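PDB 3LKE: enoyl-CoA hydratase from Bacillus halodurans, which probably hydrates the double bond of enoyl-CoA thioesters, in the manner of crotonase. Local coordinates for residues K133-P145 with T162-S174. Numbering follows the deposited sequence.
Sequences KFLENFHKMGISP and TMNLLLEGKLFTS
F134 and F172 form an antiparallel hydrogen-bonded pair, F172 N reaching F134 O at 2.8 Å and F134 N returning to F172 O at 3.0 Å, before the two chains diverge and water takes over the pairing. One water bridges E136 N to K170 O; another accepts from H139 N while donating to both E136 O and L166 O, so the end of helix 159-168 is tied to the start of helix 138-141 without a direct backbone bond. On the pair's shared face, F134 CB sits over one face of the F172 ring, toward its rim, 3.6 Å from the ring centroid in a CH-pi contact. The two rings are only 22° from parallel, yet their centroids are 5.6 Å apart and displaced, so there is little face-to-face stacking. In F172, chi1 of 59° sets CG between its own N and carbonyl carbon, which turns the ring face toward F134 CB. With an alanine at F172, F134 CB would probably lose the ring face it rests on and E136 CG the ring edge near it. In this crotonase-like fold, a small three-stranded sheet, separate from the six-stranded one, has 133-135 as its middle strand, between 111-113 and 172-173. Farther along, L166 CD2 touches both E136 CB and the edge of the F138 ring, 3.7 Å from F138 CD2, while E136 OE1 is hydrogen-bonded to N118. H139, with CG anti to the backbone N (chi1 -175°), receives L167 CD2 over one imidazole face, 3.5 Å from CE1, while its NE2 bonds to A203 O of the second subunit. K140 NZ makes a weak bond to E168 O near the helix end.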
loop_
_atom_site.group_PDB
_atom_site.type_symbol
_atom_site.label_atom_id
_atom_site.label_comp_id
_atom_site.label_asym_id
_atom_site.label_seq_id
_atom_site.Cartn_x
_atom_site.Cartn_y
_atom_site.Cartn_z
ATOM N N LYS A 133 -10.866 -7.593 22.513
ATOM C CA LYS A 133 -10.439 -6.205 22.673
ATOM C C LYS A 133 -8.947 -6.122 22.383
ATOM O O LYS A 133 -8.225 -7.107 22.550
ATOM C CB LYS A 133 -10.721 -5.703 24.092
ATOM C CG LYS A 133 -12.190 -5.409 24.392
ATOM C CD LYS A 133 -12.642 -4.122 23.730
ATOM C CE LYS A 133 -14.015 -3.673 24.233
ATOM N NZ LYS A 133 -15.081 -4.667 23.906
ATOM N N PHE A 134 -8.497 -4.937 21.971
ATOM C CA PHE A 134 -7.149 -4.734 21.454
ATOM C C PHE A 134 -6.562 -3.453 22.019
ATOM O O PHE A 134 -7.295 -2.521 22.335
ATOM C CB PHE A 134 -7.207 -4.625 19.923
ATOM C CG PHE A 134 -7.818 -5.826 19.258
ATOM C CD1 PHE A 134 -7.018 -6.870 18.832
ATOM C CD2 PHE A 134 -9.190 -5.904 19.059
ATOM C CE1 PHE A 134 -7.569 -7.980 18.212
ATOM C CE2 PHE A 134 -9.746 -7.012 18.447
ATOM C CZ PHE A 134 -8.925 -8.053 18.021
ATOM N N LEU A 135 -5.239 -3.414 22.141
ATOM C CA LEU A 135 -4.549 -2.259 22.706
ATOM C C LEU A 135 -3.130 -2.127 22.150
ATOM O O LEU A 135 -2.409 -3.106 22.044
ATOM C CB LEU A 135 -4.508 -2.375 24.238
ATOM C CG LEU A 135 -3.835 -1.243 25.029
ATOM C CD1 LEU A 135 -4.607 0.054 24.863
ATOM C CD2 LEU A 135 -3.726 -1.628 26.511
ATOM N N GLU A 136 -2.750 -0.904 21.784
ATOM C CA GLU A 136 -1.382 -0.581 21.393
ATOM C C GLU A 136 -0.959 0.573 22.292
ATOM O O GLU A 136 -1.401 1.703 22.098
ATOM C CB GLU A 136 -1.342 -0.130 19.934
ATOM C CG GLU A 136 -1.994 -1.115 18.988
ATOM C CD GLU A 136 -1.116 -2.311 18.698
ATOM O OE1 GLU A 136 0.016 -2.368 19.229
ATOM O OE2 GLU A 136 -1.553 -3.191 17.926
ATOM N N ASN A 137 -0.129 0.292 23.286
ATOM C CA ASN A 137 0.085 1.261 24.348
ATOM C C ASN A 137 1.502 1.807 24.416
ATOM O O ASN A 137 1.922 2.328 25.448
ATOM C CB ASN A 137 -0.302 0.658 25.694
ATOM C CG ASN A 137 -0.732 1.705 26.698
ATOM O OD1 ASN A 137 -1.310 2.735 26.337
ATOM N ND2 ASN A 137 -0.467 1.437 27.976
ATOM N N PHE A 138 2.229 1.681 23.314
ATOM C CA PHE A 138 3.629 2.094 23.263
ATOM C C PHE A 138 3.826 3.573 23.619
ATOM O O PHE A 138 4.810 3.924 24.268
ATOM C CB PHE A 138 4.221 1.852 21.873
ATOM C CG PHE A 138 4.107 0.433 21.389
ATOM C CD1 PHE A 138 4.982 -0.543 21.845
ATOM C CD2 PHE A 138 3.143 0.082 20.453
ATOM C CE1 PHE A 138 4.889 -1.839 21.393
ATOM C CE2 PHE A 138 3.031 -1.238 20.003
ATOM C CZ PHE A 138 3.911 -2.190 20.466
ATOM N N HIS A 139 2.902 4.429 23.181
ATOM C CA HIS A 139 3.057 5.889 23.343
ATOM C C HIS A 139 3.153 6.278 24.823
ATOM O O HIS A 139 4.062 7.000 25.235
ATOM C CB HIS A 139 1.889 6.620 22.674
ATOM C CG HIS A 139 2.008 8.117 22.680
ATOM N ND1 HIS A 139 2.947 8.796 21.934
ATOM C CD2 HIS A 139 1.275 9.064 23.314
ATOM C CE1 HIS A 139 2.796 10.098 22.117
ATOM N NE2 HIS A 139 1.786 10.287 22.949
ATOM N N LYS A 140 2.213 5.791 25.623
ATOM C CA LYS A 140 2.215 6.095 27.047
ATOM C C LYS A 140 3.371 5.398 27.764
ATOM O O LYS A 140 3.884 5.913 28.762
ATOM C CB LYS A 140 0.871 5.728 27.682
ATOM C CG LYS A 140 -0.303 6.557 27.159
ATOM C CD LYS A 140 -1.627 6.102 27.768
ATOM C CE LYS A 140 -2.796 6.922 27.229
ATOM N NZ LYS A 140 -3.028 6.705 25.767
ATOM N N MET A 141 3.788 4.238 27.254
ATOM C CA MET A 141 4.892 3.480 27.860
ATOM C C MET A 141 6.246 4.165 27.592
ATOM O O MET A 141 7.223 3.951 28.308
ATOM C CB MET A 141 4.918 2.020 27.355
ATOM C CG MET A 141 3.625 1.204 27.583
ATOM S SD MET A 141 3.569 -0.381 26.670
ATOM C CE MET A 141 4.892 -1.231 27.494
ATOM N N GLY A 142 6.302 4.999 26.560
ATOM C CA GLY A 142 7.548 5.646 26.199
ATOM C C GLY A 142 8.500 4.710 25.473
ATOM O O GLY A 142 9.717 4.906 25.493
ATOM N N ILE A 143 7.954 3.687 24.818
ATOM C CA ILE A 143 8.786 2.805 24.011
ATOM C C ILE A 143 8.398 2.808 22.534
ATOM O O ILE A 143 7.356 3.347 22.155
ATOM C CB ILE A 143 8.774 1.379 24.539
ATOM C CG1 ILE A 143 7.357 0.813 24.488
ATOM C CG2 ILE A 143 9.327 1.348 25.968
ATOM C CD1 ILE A 143 7.319 -0.689 24.672
ATOM N N SER A 144 9.260 2.221 21.705
ATOM C CA SER A 144 8.998 2.109 20.268
ATOM C C SER A 144 8.312 0.779 19.978
ATOM O O SER A 144 8.357 -0.137 20.796
ATOM C CB SER A 144 10.299 2.209 19.481
ATOM O OG SER A 144 11.321 1.443 20.109
ATOM N N PRO A 145 7.663 0.667 18.813
ATOM C CA PRO A 145 6.956 -0.586 18.525
ATOM C C PRO A 145 7.948 -1.693 18.231
ATOM O O PRO A 145 8.972 -1.451 17.588
ATOM C CB PRO A 145 6.164 -0.269 17.255
ATOM C CG PRO A 145 6.232 1.231 17.097
ATOM C CD PRO A 145 7.492 1.667 17.748
ATOM N N THR A 162 -1.557 4.617 11.590
ATOM C CA THR A 162 -0.721 4.016 12.619
ATOM C C THR A 162 -0.310 5.074 13.641
ATOM O O THR A 162 -0.404 4.847 14.857
ATOM C CB THR A 162 0.522 3.343 12.018
ATOM O OG1 THR A 162 0.106 2.240 11.199
ATOM C CG2 THR A 162 1.452 2.832 13.122
ATOM N N MET A 163 0.119 6.241 13.162
ATOM C CA MET A 163 0.501 7.314 14.086
ATOM C C MET A 163 -0.672 7.695 14.994
ATOM O O MET A 163 -0.515 7.860 16.211
ATOM C CB MET A 163 1.048 8.539 13.336
ATOM C CG MET A 163 2.468 8.352 12.790
ATOM S SD MET A 163 3.759 8.104 14.032
ATOM C CE MET A 163 5.097 7.533 13.030
ATOM N N ASN A 164 -1.860 7.802 14.415
ATOM C CA ASN A 164 -3.018 8.166 15.216
ATOM C C ASN A 164 -3.443 7.090 16.208
ATOM O O ASN A 164 -3.876 7.405 17.318
ATOM C CB ASN A 164 -4.199 8.559 14.337
ATOM C CG ASN A 164 -5.162 9.465 15.055
ATOM O OD1 ASN A 164 -6.323 9.110 15.275
ATOM N ND2 ASN A 164 -4.687 10.653 15.432
ATOM N N LEU A 165 -3.340 5.830 15.790
ATOM C CA LEU A 165 -3.677 4.708 16.652
ATOM C C LEU A 165 -2.755 4.722 17.861
ATOM O O LEU A 165 -3.196 4.537 18.995
ATOM C CB LEU A 165 -3.524 3.384 15.894
ATOM C CG LEU A 165 -3.945 2.145 16.699
ATOM C CD1 LEU A 165 -5.444 2.169 16.870
ATOM C CD2 LEU A 165 -3.494 0.857 16.017
ATOM N N LEU A 166 -1.468 4.948 17.615
ATOM C CA LEU A 166 -0.488 4.936 18.701
ATOM C C LEU A 166 -0.665 6.144 19.623
ATOM O O LEU A 166 -0.533 6.028 20.845
ATOM C CB LEU A 166 0.946 4.868 18.157
ATOM C CG LEU A 166 1.296 3.561 17.432
ATOM C CD1 LEU A 166 2.696 3.593 16.811
ATOM C CD2 LEU A 166 1.149 2.355 18.363
ATOM N N LEU A 167 -0.998 7.293 19.045
ATOM C CA LEU A 167 -1.213 8.497 19.843
ATOM C C LEU A 167 -2.410 8.342 20.766
ATOM O O LEU A 167 -2.397 8.827 21.894
ATOM C CB LEU A 167 -1.439 9.719 18.955
ATOM C CG LEU A 167 -0.259 10.350 18.229
ATOM C CD1 LEU A 167 -0.739 11.610 17.514
ATOM C CD2 LEU A 167 0.883 10.684 19.191
ATOM N N GLU A 168 -3.451 7.670 20.289
ATOM C CA GLU A 168 -4.662 7.525 21.084
ATOM C C GLU A 168 -4.537 6.484 22.198
ATOM O O GLU A 168 -5.070 6.679 23.294
ATOM C CB GLU A 168 -5.864 7.245 20.189
ATOM C CG GLU A 168 -6.152 8.400 19.262
ATOM C CD GLU A 168 -7.454 8.249 18.529
ATOM O OE1 GLU A 168 -8.035 7.149 18.578
ATOM O OE2 GLU A 168 -7.890 9.238 17.901
ATOM N N GLY A 169 -3.831 5.392 21.909
ATOM C CA GLY A 169 -3.580 4.349 22.889
ATOM C C GLY A 169 -4.823 3.875 23.619
ATOM O O GLY A 169 -4.793 3.639 24.830
ATOM N N LYS A 170 -5.919 3.727 22.887
ATOM C CA LYS A 170 -7.175 3.327 23.503
ATOM C C LYS A 170 -7.449 1.845 23.300
ATOM O O LYS A 170 -7.082 1.278 22.276
ATOM C CB LYS A 170 -8.332 4.139 22.922
ATOM C CG LYS A 170 -8.226 5.632 23.175
ATOM C CD LYS A 170 -9.498 6.366 22.784
ATOM C CE LYS A 170 -9.745 6.318 21.281
ATOM N NZ LYS A 170 -10.186 4.971 20.822
ATOM N N LEU A 171 -8.090 1.220 24.281
ATOM C CA LEU A 171 -8.636 -0.114 24.070
ATOM C C LEU A 171 -9.647 -0.009 22.935
ATOM O O LEU A 171 -10.551 0.824 22.987
ATOM C CB LEU A 171 -9.328 -0.621 25.334
ATOM C CG LEU A 171 -8.511 -1.506 26.271
ATOM C CD1 LEU A 171 -9.130 -1.513 27.669
ATOM C CD2 LEU A 171 -8.392 -2.926 25.711
ATOM N N PHE A 172 -9.488 -0.814 21.893
ATOM C CA PHE A 172 -10.427 -0.738 20.786
ATOM C C PHE A 172 -11.082 -2.080 20.478
ATOM O O PHE A 172 -10.563 -3.132 20.824
ATOM C CB PHE A 172 -9.816 -0.078 19.533
ATOM C CG PHE A 172 -8.599 -0.780 18.973
ATOM C CD1 PHE A 172 -7.330 -0.483 19.447
ATOM C CD2 PHE A 172 -8.722 -1.685 17.922
ATOM C CE1 PHE A 172 -6.208 -1.108 18.920
ATOM C CE2 PHE A 172 -7.602 -2.309 17.381
ATOM C CZ PHE A 172 -6.339 -2.013 17.883
ATOM N N THR A 173 -12.232 -2.016 19.820
ATOM C CA THR A 173 -13.087 -3.175 19.653
ATOM C C THR A 173 -12.706 -3.993 18.436
ATOM O O THR A 173 -11.972 -3.534 17.558
ATOM C CB THR A 173 -14.547 -2.745 19.444
ATOM O OG1 THR A 173 -14.635 -1.966 18.248
ATOM C CG2 THR A 173 -15.037 -1.924 20.622
ATOM N N SER A 174 -13.252 -5.199 18.376
ATOM C CA SER A 174 -13.129 -6.038 17.200
ATOM C C SER A 174 -13.680 -5.316 15.968
ATOM O O SER A 174 -13.135 -5.434 14.874
ATOM C CB SER A 174 -13.870 -7.361 17.425
ATOM O OG SER A 174 -15.218 -7.119 17.802
HETATM O O HOH W 1 -14.840 -5.723 21.135
HETATM O O HOH W 2 -4.642 0.991 21.155
HETATM O O HOH W 3 0.306 3.895 22.073
#